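Local coordinates for protein sulfatase (Bacteroides fragilis CAG:558, PDB 6USS) that binds a calcium ion and probably hydrolyses aryl sulfate esters, at residues 48-53 / 64-69; 97-102 / 398-403; 221-226 / 236-241; 351-356 / 448-453. The protein carries 1 engineered substitution. All blocks are in the same frame, centred on the assembly; numbering follows the deposited sequence.

Overall arrangement
Contacts 1 and 4 lie nearest to the calcium site formed by Asp42, Asp43, Asp322, Asn323 and the engineered Cys88. The side chains of Asp48 in contact 1 and Val356 in contact 4 are each about 11 Å from the ion. These two contacts approach each other to about 8 Å between nearest atoms, without touching. Contacts 2 and 3 lie away from the annotated sites, their centres about 34 Å apart. Along the chain, contact 3 is nested within the long loop closed by contact 2, whereas contacts 2 and 4 interlock, their segments alternating in sequence. Contacts 3 and 4, with centres about 39 Å apart, flank the chain's centre on opposite sides, as do contacts 1 and 2.

Contact 1 (48-53 / 64-69); sequences DTSLPF and YETPNM
Thr66 reaches across to Thr49 and Ser50 with its hydroxyl branch, and the two threonine side chains cross at about a right angle. Its CB lies 3.6 Å from Thr49 OG1. Beyond it, Thr66 OG1 is placed between its own backbone N and carbonyl carbon (chi1 57°), which brings it to a short 2.5 Å hydrogen bond with Thr49 OG1, either hydroxyl being a possible donor. Thr66 OG1 also lies 2.8 Å from Ser50 N. The methyl branch, CG2, packs 3.8 Å from Thr49 CA. Thr49 OG1 has a further role, accepting from Leu51 N at 2.8 Å in an ST turn. Met69 bends at chi3 and sets its CE 3.5 Å from the same Thr49 OG1, while this methyl also meets the Phe53 ring at its edge. The backbone of Thr66 is held as well: its N donates to Ser50 OG (2.8 Å, 158°), a hydroxyl that also bonds Glu70. On the far flank Asp48 and Tyr64 run side by side with carboxylate and ring planes 86° apart, and a water joins Asp48 OD1 to Tyr64 OH; Asp48 OD2 is taken by Gly45 and Tyr288. The contact thus fastens the loop after strand 35-41 to the start of helix 67-74, with helix 283-308 against Asp48 and Thr66, and strand 357-363 against Leu51 and Phe53.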
loop_
_atom_site.group_PDB
_atom_site.type_symbol
_atom_site.label_atom_id
_atom_site.label_comp_id
_atom_site.label_asym_id
_atom_site.label_seq_id
_atom_site.Cartn_x
_atom_site.Cartn_y
_atom_site.Cartn_z
ATOM N N ASP A 48 28.504 -14.993 12.676
ATOM C CA ASP A 48 28.105 -13.915 13.585
ATOM C C ASP A 48 26.946 -14.337 14.487
ATOM O O ASP A 48 25.926 -13.662 14.597
ATOM C CB ASP A 48 27.756 -12.672 12.780
ATOM C CG ASP A 48 28.955 -12.112 12.047
ATOM O OD1 ASP A 48 30.099 -12.508 12.384
ATOM O OD2 ASP A 48 28.753 -11.288 11.126
ATOM N N THR A 49 27.124 -15.477 15.150
ATOM C CA THR A 49 26.073 -16.129 15.915
ATOM C C THR A 49 26.741 -17.117 16.858
ATOM O O THR A 49 27.869 -17.562 16.615
ATOM C CB THR A 49 25.072 -16.840 14.986
ATOM O OG1 THR A 49 24.227 -17.725 15.739
ATOM C CG2 THR A 49 25.818 -17.651 13.925
ATOM N N SER A 50 26.050 -17.439 17.957
ATOM C CA SER A 50 26.506 -18.553 18.777
ATOM C C SER A 50 26.119 -19.904 18.186
ATOM O O SER A 50 26.650 -20.918 18.637
ATOM C CB SER A 50 25.984 -18.447 20.223
ATOM O OG SER A 50 24.572 -18.358 20.302
ATOM N N LEU A 51 25.234 -19.949 17.187
ATOM C CA LEU A 51 24.851 -21.230 16.574
ATOM C C LEU A 51 25.896 -21.657 15.545
ATOM O O LEU A 51 26.101 -20.941 14.558
ATOM C CB LEU A 51 23.477 -21.134 15.910
ATOM C CG LEU A 51 22.939 -22.366 15.152
ATOM C CD1 LEU A 51 22.721 -23.570 16.091
ATOM C CD2 LEU A 51 21.652 -22.039 14.384
ATOM N N PRO A 52 26.573 -22.817 15.721
ATOM C CA PRO A 52 27.648 -23.207 14.793
ATOM C C PRO A 52 27.088 -23.784 13.497
ATOM O O PRO A 52 26.490 -24.866 13.494
ATOM C CB PRO A 52 28.435 -24.258 15.595
ATOM C CG PRO A 52 27.923 -24.149 17.031
ATOM C CD PRO A 52 26.493 -23.731 16.871
ATOM N N PHE A 53 27.312 -23.064 12.380
ATOM C CA PHE A 53 26.941 -23.531 11.041
ATOM C C PHE A 53 28.011 -24.395 10.370
ATOM O O PHE A 53 27.702 -25.104 9.404
ATOM C CB PHE A 53 26.627 -22.336 10.131
ATOM C CG PHE A 53 25.219 -21.856 10.247
ATOM C CD1 PHE A 53 24.270 -22.224 9.304
ATOM C CD2 PHE A 53 24.827 -21.070 11.321
ATOM C CE1 PHE A 53 22.963 -21.810 9.423
ATOM C CE2 PHE A 53 23.514 -20.645 11.445
ATOM C CZ PHE A 53 22.576 -21.018 10.496
ATOM N N TYR A 64 29.834 -14.951 20.751
ATOM C CA TYR A 64 28.547 -14.317 20.492
ATOM C C TYR A 64 27.433 -15.033 21.250
ATOM O O TYR A 64 27.586 -16.163 21.715
ATOM C CB TYR A 64 28.236 -14.303 18.991
ATOM C CG TYR A 64 29.252 -13.523 18.178
ATOM C CD1 TYR A 64 29.673 -12.259 18.589
ATOM C CD2 TYR A 64 29.785 -14.045 17.002
ATOM C CE1 TYR A 64 30.608 -11.539 17.863
ATOM C CE2 TYR A 64 30.718 -13.328 16.258
ATOM C CZ TYR A 64 31.133 -12.071 16.697
ATOM O OH TYR A 64 32.067 -11.344 15.972
ATOM N N GLU A 65 26.299 -14.355 21.384
ATOM C CA GLU A 65 25.152 -14.914 22.099
ATOM C C GLU A 65 23.885 -14.729 21.264
ATOM O O GLU A 65 23.274 -13.655 21.262
ATOM C CB GLU A 65 25.021 -14.286 23.475
ATOM C CG GLU A 65 26.189 -14.612 24.382
ATOM C CD GLU A 65 26.119 -13.878 25.702
ATOM O OE1 GLU A 65 25.024 -13.382 26.056
ATOM O OE2 GLU A 65 27.159 -13.777 26.386
ATOM N N THR A 66 23.492 -15.782 20.551
ATOM C CA THR A 66 22.224 -15.822 19.831
ATOM C C THR A 66 21.418 -17.010 20.352
ATOM O O THR A 66 21.204 -18.001 19.635
ATOM C CB THR A 66 22.437 -15.906 18.319
ATOM O OG1 THR A 66 23.237 -17.054 17.984
ATOM C CG2 THR A 66 23.127 -14.644 17.819
ATOM N N PRO A 67 20.966 -16.952 21.607
ATOM C CA PRO A 67 20.244 -18.108 22.162
ATOM C C PRO A 67 18.927 -18.368 21.459
ATOM O O PRO A 67 18.476 -19.522 21.433
ATOM C CB PRO A 67 20.026 -17.718 23.628
ATOM C CG PRO A 67 19.948 -16.197 23.578
ATOM C CD PRO A 67 20.969 -15.802 22.531
ATOM N N ASN A 68 18.290 -17.328 20.896
ATOM C CA ASN A 68 16.998 -17.530 20.239
ATOM C C ASN A 68 17.164 -18.174 18.859
ATOM O O ASN A 68 16.297 -18.942 18.426
ATOM C CB ASN A 68 16.248 -16.206 20.131
ATOM C CG ASN A 68 15.823 -15.651 21.484
ATOM O OD1 ASN A 68 14.970 -16.216 22.169
ATOM N ND2 ASN A 68 16.397 -14.512 21.855
ATOM N N MET A 69 18.263 -17.864 18.149
ATOM C CA MET A 69 18.618 -18.614 16.944
ATOM C C MET A 69 18.830 -20.099 17.257
ATOM O O MET A 69 18.427 -20.966 16.476
ATOM C CB MET A 69 19.882 -18.023 16.296
ATOM C CG MET A 69 19.702 -16.675 15.616
ATOM S SD MET A 69 21.221 -16.069 14.834
ATOM C CE MET A 69 21.558 -17.320 13.585
HETATM O O HOH W 1 32.510 -12.143 13.328
#

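Contact 2 (97-102 / 398-403); sequences TGTNAA and TVQPID
Asp403 and Asn100 meet at the N-cap of helix 101-104, where the loop 398-403 is bonded to the turn that follows helix 88-97. The carboxylate of Asp403 receives Asn100 N on the anti side of OD2, at 3.0 Å and somewhat out of the carboxylate plane. Its other oxygen, OD1, pairs with Arg103, so the acid joins the backbone before the helix to a side chain within it. Gln400 adopts a more folded shape. With CG lodged between the backbone N and the carbonyl carbon (chi1 78°) and a second bend at chi2, the amide swings back so that NE2 donates almost straight to Thr97 O, at 2.9 Å and 168°, close to the amide's own plane; OE1 meanwhile accepts from Thr147 N. Ile402 turns CD1 to 3.8 Å from the same Thr97 O. Gly98 has positive phi where helix 88-97 ends, and Gly98 O accepts a weak, bent bond from Asp403 N at 2.8 Å. Asn100 ND2 is engaged by Tyr424 O and Glu381, while Asn100 OD1 caps the helix by accepting from Ala102 N at 3.0 Å, the donor standing 53° out of the carbonyl plane.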
loop_
_atom_site.group_PDB
_atom_site.type_symbol
_atom_site.label_atom_id
_atom_site.label_comp_id
_atom_site.label_asym_id
_atom_site.label_seq_id
_atom_site.Cartn_x
_atom_site.Cartn_y
_atom_site.Cartn_z
ATOM N N THR A 97 12.180 -10.414 -6.538
ATOM C CA THR A 97 11.833 -10.653 -7.926
ATOM C C THR A 97 12.061 -12.085 -8.381
ATOM O O THR A 97 11.698 -12.412 -9.511
ATOM C CB THR A 97 12.641 -9.736 -8.868
ATOM O OG1 THR A 97 14.029 -10.113 -8.839
ATOM C CG2 THR A 97 12.491 -8.250 -8.503
ATOM N N GLY A 98 12.688 -12.935 -7.566
ATOM C CA GLY A 98 12.938 -14.303 -7.993
ATOM C C GLY A 98 13.906 -14.439 -9.141
ATOM O O GLY A 98 13.954 -15.490 -9.786
ATOM N N THR A 99 14.694 -13.401 -9.384
ATOM C CA THR A 99 15.594 -13.273 -10.517
ATOM C C THR A 99 17.022 -13.356 -10.003
ATOM O O THR A 99 17.327 -12.826 -8.928
ATOM C CB THR A 99 15.326 -11.929 -11.231
ATOM O OG1 THR A 99 14.188 -12.054 -12.106
ATOM C CG2 THR A 99 16.493 -11.471 -12.028
ATOM N N ASN A 100 17.887 -14.054 -10.741
ATOM C CA ASN A 100 19.318 -14.010 -10.446
ATOM C C ASN A 100 19.872 -12.606 -10.710
ATOM O O ASN A 100 19.429 -11.906 -11.629
ATOM C CB ASN A 100 20.074 -15.041 -11.290
ATOM C CG ASN A 100 21.591 -14.974 -11.078
ATOM O OD1 ASN A 100 22.307 -14.378 -11.878
ATOM N ND2 ASN A 100 22.076 -15.576 -9.999
ATOM N N ALA A 101 20.860 -12.197 -9.908
ATOM C CA ALA A 101 21.341 -10.816 -9.973
ATOM C C ALA A 101 21.864 -10.452 -11.365
ATOM O O ALA A 101 21.716 -9.309 -11.818
ATOM C CB ALA A 101 22.421 -10.592 -8.909
ATOM N N ALA A 102 22.475 -11.408 -12.065
ATOM C CA ALA A 102 23.018 -11.102 -13.383
ATOM C C ALA A 102 21.922 -10.611 -14.310
ATOM O O ALA A 102 22.147 -9.704 -15.115
ATOM C CB ALA A 102 23.720 -12.326 -13.978
ATOM N N THR A 398 4.125 -14.046 -13.932
ATOM C CA THR A 398 5.059 -12.974 -13.635
ATOM C C THR A 398 5.476 -12.313 -14.942
ATOM O O THR A 398 5.531 -12.972 -15.981
ATOM C CB THR A 398 6.292 -13.526 -12.906
ATOM O OG1 THR A 398 6.762 -14.684 -13.606
ATOM C CG2 THR A 398 5.947 -13.951 -11.482
ATOM N N VAL A 399 5.777 -11.007 -14.895
ATOM C CA VAL A 399 6.291 -10.358 -16.104
ATOM C C VAL A 399 7.704 -10.826 -16.418
ATOM O O VAL A 399 8.101 -10.866 -17.587
ATOM C CB VAL A 399 6.243 -8.816 -16.003
ATOM C CG1 VAL A 399 4.795 -8.314 -15.853
ATOM C CG2 VAL A 399 7.137 -8.297 -14.870
ATOM N N GLN A 400 8.485 -11.180 -15.400
ATOM C CA GLN A 400 9.882 -11.547 -15.565
ATOM C C GLN A 400 10.061 -13.048 -15.380
ATOM O O GLN A 400 9.283 -13.680 -14.653
ATOM C CB GLN A 400 10.768 -10.817 -14.543
ATOM C CG GLN A 400 10.743 -11.420 -13.130
ATOM C CD GLN A 400 9.414 -11.193 -12.389
ATOM O OE1 GLN A 400 8.429 -10.717 -12.966
ATOM N NE2 GLN A 400 9.396 -11.516 -11.101
ATOM N N PRO A 401 11.081 -13.646 -16.004
ATOM C CA PRO A 401 11.384 -15.059 -15.731
ATOM C C PRO A 401 11.791 -15.255 -14.282
ATOM O O PRO A 401 12.344 -14.355 -13.649
ATOM C CB PRO A 401 12.558 -15.370 -16.669
ATOM C CG PRO A 401 12.645 -14.225 -17.605
ATOM C CD PRO A 401 12.085 -13.034 -16.883
ATOM N N ILE A 402 11.516 -16.447 -13.755
ATOM C CA ILE A 402 11.859 -16.781 -12.376
ATOM C C ILE A 402 13.062 -17.714 -12.392
ATOM O O ILE A 402 12.943 -18.889 -12.761
ATOM C CB ILE A 402 10.683 -17.410 -11.628
ATOM C CG1 ILE A 402 9.471 -16.489 -11.720
ATOM C CG2 ILE A 402 11.050 -17.637 -10.170
ATOM C CD1 ILE A 402 9.657 -15.210 -10.970
ATOM N N ASP A 403 14.220 -17.201 -11.971
ATOM C CA ASP A 403 15.435 -18.005 -11.900
ATOM C C ASP A 403 15.523 -18.849 -10.627
ATOM O O ASP A 403 16.155 -19.905 -10.641
ATOM C CB ASP A 403 16.648 -17.085 -12.033
ATOM C CG ASP A 403 16.611 -16.269 -13.330
ATOM O OD1 ASP A 403 16.517 -16.877 -14.416
ATOM O OD2 ASP A 403 16.655 -15.026 -13.280
#

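Contact 3 (221-226 / 236-241); sequences LDKYWG and TLEAIK
Tyr224 donates its hydroxyl to Glu238, a hydrogen bond that joins 221-226 to helix 231-247. The distance from Tyr224 OH to Glu238 OE2 is a short 2.5 Å, and OE2 is approached on its anti lone pair, away from the other oxygen. The two side chains lie antiparallel, overlapping near their ends, with ring and carboxylate planes 77° apart and the carboxylate at the edge of the ring. Charge adds to the grip on this oxygen. Lys241, one helical turn further on, its chain drawn out past CG, bridges NZ to Glu238 OE2 at 2.8 Å from the syn side, 24° out of the carboxylate plane. Lys223 comes from the loop and makes a long salt bridge, its NZ 3.7 Å from Glu238 OE2. The three residues form a salt-bridge network that ties a short 3-10 turn, residues 222-224, to the helix that follows it closely in sequence. The apolar part is small. Leu221 CD2 rests 3.9 Å from Glu238 CG, and Leu237 CD1 lies 4.2 Å from Tyr224 CE1, with Leu237 CB near the hydroxyl. Within the loop, Lys223 CG packs over one face of the Tyr224 ring, offset toward its rim; Leu221 and Tyr224 also touch Ala234, earlier in the helix.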
loop_
_atom_site.group_PDB
_atom_site.type_symbol
_atom_site.label_atom_id
_atom_site.label_comp_id
_atom_site.label_asym_id
_atom_site.label_seq_id
_atom_site.Cartn_x
_atom_site.Cartn_y
_atom_site.Cartn_z
ATOM N N LEU A 221 9.466 6.098 12.902
ATOM C CA LEU A 221 9.680 5.782 14.313
ATOM C C LEU A 221 9.719 7.054 15.152
ATOM O O LEU A 221 10.474 7.149 16.134
ATOM C CB LEU A 221 10.962 4.973 14.497
ATOM C CG LEU A 221 11.011 3.666 13.702
ATOM C CD1 LEU A 221 12.403 3.066 13.764
ATOM C CD2 LEU A 221 9.946 2.669 14.205
ATOM N N ASP A 222 8.902 8.040 14.767
ATOM C CA ASP A 222 8.990 9.365 15.364
ATOM C C ASP A 222 8.703 9.323 16.865
ATOM O O ASP A 222 9.336 10.049 17.641
ATOM C CB ASP A 222 8.040 10.328 14.641
ATOM C CG ASP A 222 8.451 10.614 13.164
ATOM O OD1 ASP A 222 9.130 9.786 12.505
ATOM O OD2 ASP A 222 8.069 11.690 12.653
ATOM N N LYS A 223 7.784 8.456 17.307
ATOM C CA LYS A 223 7.455 8.426 18.730
ATOM C C LYS A 223 8.579 7.859 19.598
ATOM O O LYS A 223 8.484 7.945 20.827
ATOM C CB LYS A 223 6.163 7.632 18.975
ATOM C CG LYS A 223 6.272 6.118 18.717
ATOM C CD LYS A 223 5.045 5.359 19.269
ATOM C CE LYS A 223 4.587 4.210 18.343
ATOM N NZ LYS A 223 3.704 4.578 17.161
ATOM N N TYR A 224 9.628 7.277 19.017
ATOM C CA TYR A 224 10.754 6.799 19.808
ATOM C C TYR A 224 11.879 7.820 19.890
ATOM O O TYR A 224 12.880 7.561 20.569
ATOM C CB TYR A 224 11.296 5.479 19.241
ATOM C CG TYR A 224 10.267 4.374 19.208
ATOM C CD1 TYR A 224 10.042 3.580 20.321
ATOM C CD2 TYR A 224 9.513 4.127 18.062
ATOM C CE1 TYR A 224 9.091 2.570 20.302
ATOM C CE2 TYR A 224 8.564 3.118 18.034
ATOM C CZ TYR A 224 8.355 2.343 19.164
ATOM O OH TYR A 224 7.406 1.339 19.171
ATOM N N TRP A 225 11.732 8.971 19.223
ATOM C CA TRP A 225 12.801 9.961 19.186
ATOM C C TRP A 225 13.092 10.470 20.588
ATOM O O TRP A 225 12.182 10.668 21.396
ATOM C CB TRP A 225 12.431 11.139 18.287
ATOM C CG TRP A 225 12.387 10.840 16.832
ATOM C CD1 TRP A 225 12.563 9.626 16.236
ATOM C CD2 TRP A 225 12.126 11.772 15.772
ATOM N NE1 TRP A 225 12.436 9.744 14.871
ATOM C CE2 TRP A 225 12.166 11.051 14.562
ATOM C CE3 TRP A 225 11.865 13.147 15.731
ATOM C CZ2 TRP A 225 11.950 11.655 13.331
ATOM C CZ3 TRP A 225 11.654 13.743 14.514
ATOM C CH2 TRP A 225 11.698 13.001 13.329
ATOM N N GLY A 226 14.370 10.686 20.874
ATOM C CA GLY A 226 14.728 11.205 22.172
ATOM C C GLY A 226 14.489 10.265 23.330
ATOM O O GLY A 226 14.538 10.705 24.481
ATOM N N THR A 236 11.114 -4.042 16.521
ATOM C CA THR A 236 10.394 -5.182 17.081
ATOM C C THR A 236 9.056 -4.763 17.690
ATOM O O THR A 236 8.045 -5.446 17.498
ATOM C CB THR A 236 11.265 -5.891 18.119
ATOM O OG1 THR A 236 12.567 -6.117 17.563
ATOM C CG2 THR A 236 10.644 -7.214 18.501
ATOM N N LEU A 237 9.018 -3.644 18.418
ATOM C CA LEU A 237 7.764 -3.241 19.042
ATOM C C LEU A 237 6.722 -2.838 18.003
ATOM O O LEU A 237 5.532 -3.133 18.175
ATOM C CB LEU A 237 7.996 -2.106 20.035
ATOM C CG LEU A 237 8.874 -2.520 21.211
ATOM C CD1 LEU A 237 9.507 -1.269 21.832
ATOM C CD2 LEU A 237 8.078 -3.329 22.242
ATOM N N GLU A 238 7.140 -2.175 16.914
ATOM C CA GLU A 238 6.171 -1.846 15.870
ATOM C C GLU A 238 5.762 -3.079 15.078
ATOM O O GLU A 238 4.613 -3.183 14.640
ATOM C CB GLU A 238 6.723 -0.771 14.940
ATOM C CG GLU A 238 7.000 0.536 15.655
ATOM C CD GLU A 238 5.725 1.234 16.158
ATOM O OE1 GLU A 238 4.834 1.554 15.329
ATOM O OE2 GLU A 238 5.619 1.457 17.388
ATOM N N ALA A 239 6.678 -4.025 14.887
ATOM C CA ALA A 239 6.287 -5.291 14.282
ATOM C C ALA A 239 5.268 -6.016 15.154
ATOM O O ALA A 239 4.308 -6.614 14.645
ATOM C CB ALA A 239 7.511 -6.174 14.044
ATOM N N ILE A 240 5.448 -5.971 16.475
ATOM C CA ILE A 240 4.500 -6.662 17.332
ATOM C C ILE A 240 3.111 -6.037 17.199
ATOM O O ILE A 240 2.108 -6.756 17.097
ATOM C CB ILE A 240 5.015 -6.695 18.783
ATOM C CG1 ILE A 240 6.208 -7.667 18.862
ATOM C CG2 ILE A 240 3.903 -7.111 19.735
ATOM C CD1 ILE A 240 6.625 -8.061 20.268
ATOM N N LYS A 241 3.022 -4.696 17.132
ATOM C CA LYS A 241 1.696 -4.113 16.945
ATOM C C LYS A 241 1.133 -4.389 15.565
ATOM O O LYS A 241 -0.087 -4.493 15.424
ATOM C CB LYS A 241 1.679 -2.597 17.201
ATOM C CG LYS A 241 2.439 -2.124 18.416
ATOM C CD LYS A 241 2.773 -0.636 18.273
ATOM C CE LYS A 241 3.176 0.003 19.608
ATOM N NZ LYS A 241 3.654 1.408 19.368
#

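Contact 4 (351-356 / 448-453); sequences AYEGGV and DWKLIY
Lys450 and Glu353 run past each other in opposite directions, the lysine rising from strand 449-454 toward the turn at 351-356. Lys450 is stretched along its whole length, with CG anti to the backbone N (chi1 -179°), and this straight chain carries NZ into the turn. There NZ donates to Ala351 O at 2.7 Å, lying in the carbonyl plane with a C=O...N angle of 146°. It also forms a salt bridge with Glu353 OE2 at 2.8 Å, reaching that oxygen on its anti lone pair. Glu353 meets it by bending at chi2, which lays the carboxylate alongside the end of the lysine chain, Glu353 OE2 being 3.7 Å from Lys450 CD. Two residues along the strand, Ile452 points the same way and packs differently. Its CD1 comes to the edge of the Tyr352 ring, 3.6 Å from Tyr352 CD1, the two side chains crossing at about a right angle; Ile452 CG2 lies 4.2 Å from Ala351 CB. Tyr352 OH continues to Glu461 on strand 460-464, so the turn spans more than one strand of the four-stranded antiparallel sheet. The lysine is buried, and its charge is met by Glu353 and by Glu471, while Glu353 OE1 is held by Arg357 and Tyr83. Such alternation of charges probably keeps Lys450 protonated and Glu353 ionised within the interior.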
loop_
_atom_site.group_PDB
_atom_site.type_symbol
_atom_site.label_atom_id
_atom_site.label_comp_id
_atom_site.label_asym_id
_atom_site.label_seq_id
_atom_site.Cartn_x
_atom_site.Cartn_y
_atom_site.Cartn_z
ATOM N N ALA A 351 33.550 -12.206 -3.624
ATOM C CA ALA A 351 32.961 -13.404 -4.196
ATOM C C ALA A 351 33.373 -14.660 -3.439
ATOM O O ALA A 351 32.808 -15.732 -3.696
ATOM C CB ALA A 351 33.336 -13.515 -5.675
ATOM N N TYR A 352 34.332 -14.547 -2.515
ATOM C CA TYR A 352 34.688 -15.645 -1.632
ATOM C C TYR A 352 33.504 -16.009 -0.733
ATOM O O TYR A 352 32.532 -15.256 -0.607
ATOM C CB TYR A 352 35.909 -15.265 -0.787
ATOM C CG TYR A 352 37.205 -15.233 -1.569
ATOM C CD1 TYR A 352 37.278 -15.815 -2.828
ATOM C CD2 TYR A 352 38.348 -14.606 -1.066
ATOM C CE1 TYR A 352 38.450 -15.789 -3.571
ATOM C CE2 TYR A 352 39.530 -14.578 -1.801
ATOM C CZ TYR A 352 39.570 -15.177 -3.057
ATOM O OH TYR A 352 40.719 -15.173 -3.815
ATOM N N GLU A 353 33.596 -17.180 -0.081
ATOM C CA GLU A 353 32.483 -17.659 0.749
ATOM C C GLU A 353 32.144 -16.686 1.872
ATOM O O GLU A 353 30.992 -16.627 2.320
ATOM C CB GLU A 353 32.806 -19.028 1.337
ATOM C CG GLU A 353 33.016 -20.111 0.292
ATOM C CD GLU A 353 31.705 -20.589 -0.336
ATOM O OE1 GLU A 353 30.984 -21.400 0.305
ATOM O OE2 GLU A 353 31.404 -20.149 -1.467
ATOM N N GLY A 354 33.133 -15.929 2.349
ATOM C CA GLY A 354 32.874 -14.968 3.403
ATOM C C GLY A 354 31.906 -13.883 2.981
ATOM O O GLY A 354 31.233 -13.289 3.829
ATOM N N GLY A 355 31.816 -13.610 1.673
ATOM C CA GLY A 355 30.892 -12.615 1.165
ATOM C C GLY A 355 29.499 -13.129 0.848
ATOM O O GLY A 355 28.562 -12.332 0.745
ATOM N N VAL A 356 29.333 -14.443 0.682
ATOM C CA VAL A 356 28.091 -14.976 0.125
ATOM C C VAL A 356 27.476 -16.113 0.936
ATOM O O VAL A 356 26.271 -16.387 0.780
ATOM C CB VAL A 356 28.296 -15.420 -1.343
ATOM C CG1 VAL A 356 28.606 -14.220 -2.219
ATOM C CG2 VAL A 356 29.393 -16.481 -1.445
ATOM N N ASP A 448 31.179 -29.553 -6.336
ATOM C CA ASP A 448 32.218 -29.206 -5.384
ATOM C C ASP A 448 33.043 -28.020 -5.835
ATOM O O ASP A 448 33.944 -27.598 -5.103
ATOM C CB ASP A 448 33.156 -30.400 -5.180
ATOM C CG ASP A 448 32.451 -31.604 -4.596
ATOM O OD1 ASP A 448 31.314 -31.442 -4.072
ATOM O OD2 ASP A 448 33.037 -32.711 -4.662
ATOM N N TRP A 449 32.785 -27.500 -7.027
ATOM C CA TRP A 449 33.727 -26.631 -7.704
ATOM C C TRP A 449 33.161 -25.232 -7.836
ATOM O O TRP A 449 31.984 -25.052 -8.158
ATOM C CB TRP A 449 34.095 -27.191 -9.076
ATOM C CG TRP A 449 34.923 -28.438 -8.974
ATOM C CD1 TRP A 449 34.512 -29.717 -9.205
ATOM C CD2 TRP A 449 36.306 -28.524 -8.596
ATOM N NE1 TRP A 449 35.555 -30.591 -9.002
ATOM C CE2 TRP A 449 36.664 -29.883 -8.622
ATOM C CE3 TRP A 449 37.276 -27.583 -8.247
ATOM C CZ2 TRP A 449 37.954 -30.324 -8.315
ATOM C CZ3 TRP A 449 38.561 -28.028 -7.934
ATOM C CH2 TRP A 449 38.886 -29.383 -7.977
ATOM N N LYS A 450 34.009 -24.250 -7.561
ATOM C CA LYS A 450 33.650 -22.844 -7.630
ATOM C C LYS A 450 34.688 -22.145 -8.489
ATOM O O LYS A 450 35.893 -22.278 -8.234
ATOM C CB LYS A 450 33.596 -22.232 -6.228
ATOM C CG LYS A 450 33.215 -20.767 -6.176
ATOM C CD LYS A 450 33.183 -20.313 -4.726
ATOM C CE LYS A 450 32.672 -18.894 -4.612
ATOM N NZ LYS A 450 32.742 -18.366 -3.211
ATOM N N LEU A 451 34.230 -21.429 -9.517
ATOM C CA LEU A 451 35.121 -20.697 -10.408
ATOM C C LEU A 451 34.823 -19.207 -10.298
ATOM O O LEU A 451 33.686 -18.778 -10.523
ATOM C CB LEU A 451 34.979 -21.162 -11.857
ATOM C CG LEU A 451 35.693 -20.206 -12.832
ATOM C CD1 LEU A 451 37.201 -20.318 -12.669
ATOM C CD2 LEU A 451 35.282 -20.439 -14.288
ATOM N N ILE A 452 35.847 -18.428 -9.955
ATOM C CA ILE A 452 35.770 -16.973 -9.904
ATOM C C ILE A 452 36.631 -16.415 -11.026
ATOM O O ILE A 452 37.805 -16.794 -11.175
ATOM C CB ILE A 452 36.220 -16.420 -8.540
ATOM C CG1 ILE A 452 35.404 -17.039 -7.404
ATOM C CG2 ILE A 452 36.109 -14.908 -8.519
ATOM C CD1 ILE A 452 36.005 -16.807 -6.031
ATOM N N TYR A 453 36.042 -15.529 -11.823
ATOM C CA TYR A 453 36.733 -14.861 -12.913
ATOM C C TYR A 453 36.807 -13.374 -12.617
ATOM O O TYR A 453 35.804 -12.767 -12.225
ATOM C CB TYR A 453 36.005 -15.090 -14.227
ATOM C CG TYR A 453 36.464 -14.195 -15.356
ATOM C CD1 TYR A 453 37.737 -14.340 -15.923
ATOM C CD2 TYR A 453 35.610 -13.220 -15.884
ATOM C CE1 TYR A 453 38.149 -13.528 -16.981
ATOM C CE2 TYR A 453 36.015 -12.405 -16.950
ATOM C CZ TYR A 453 37.284 -12.565 -17.495
ATOM O OH TYR A 453 37.699 -11.765 -18.549
#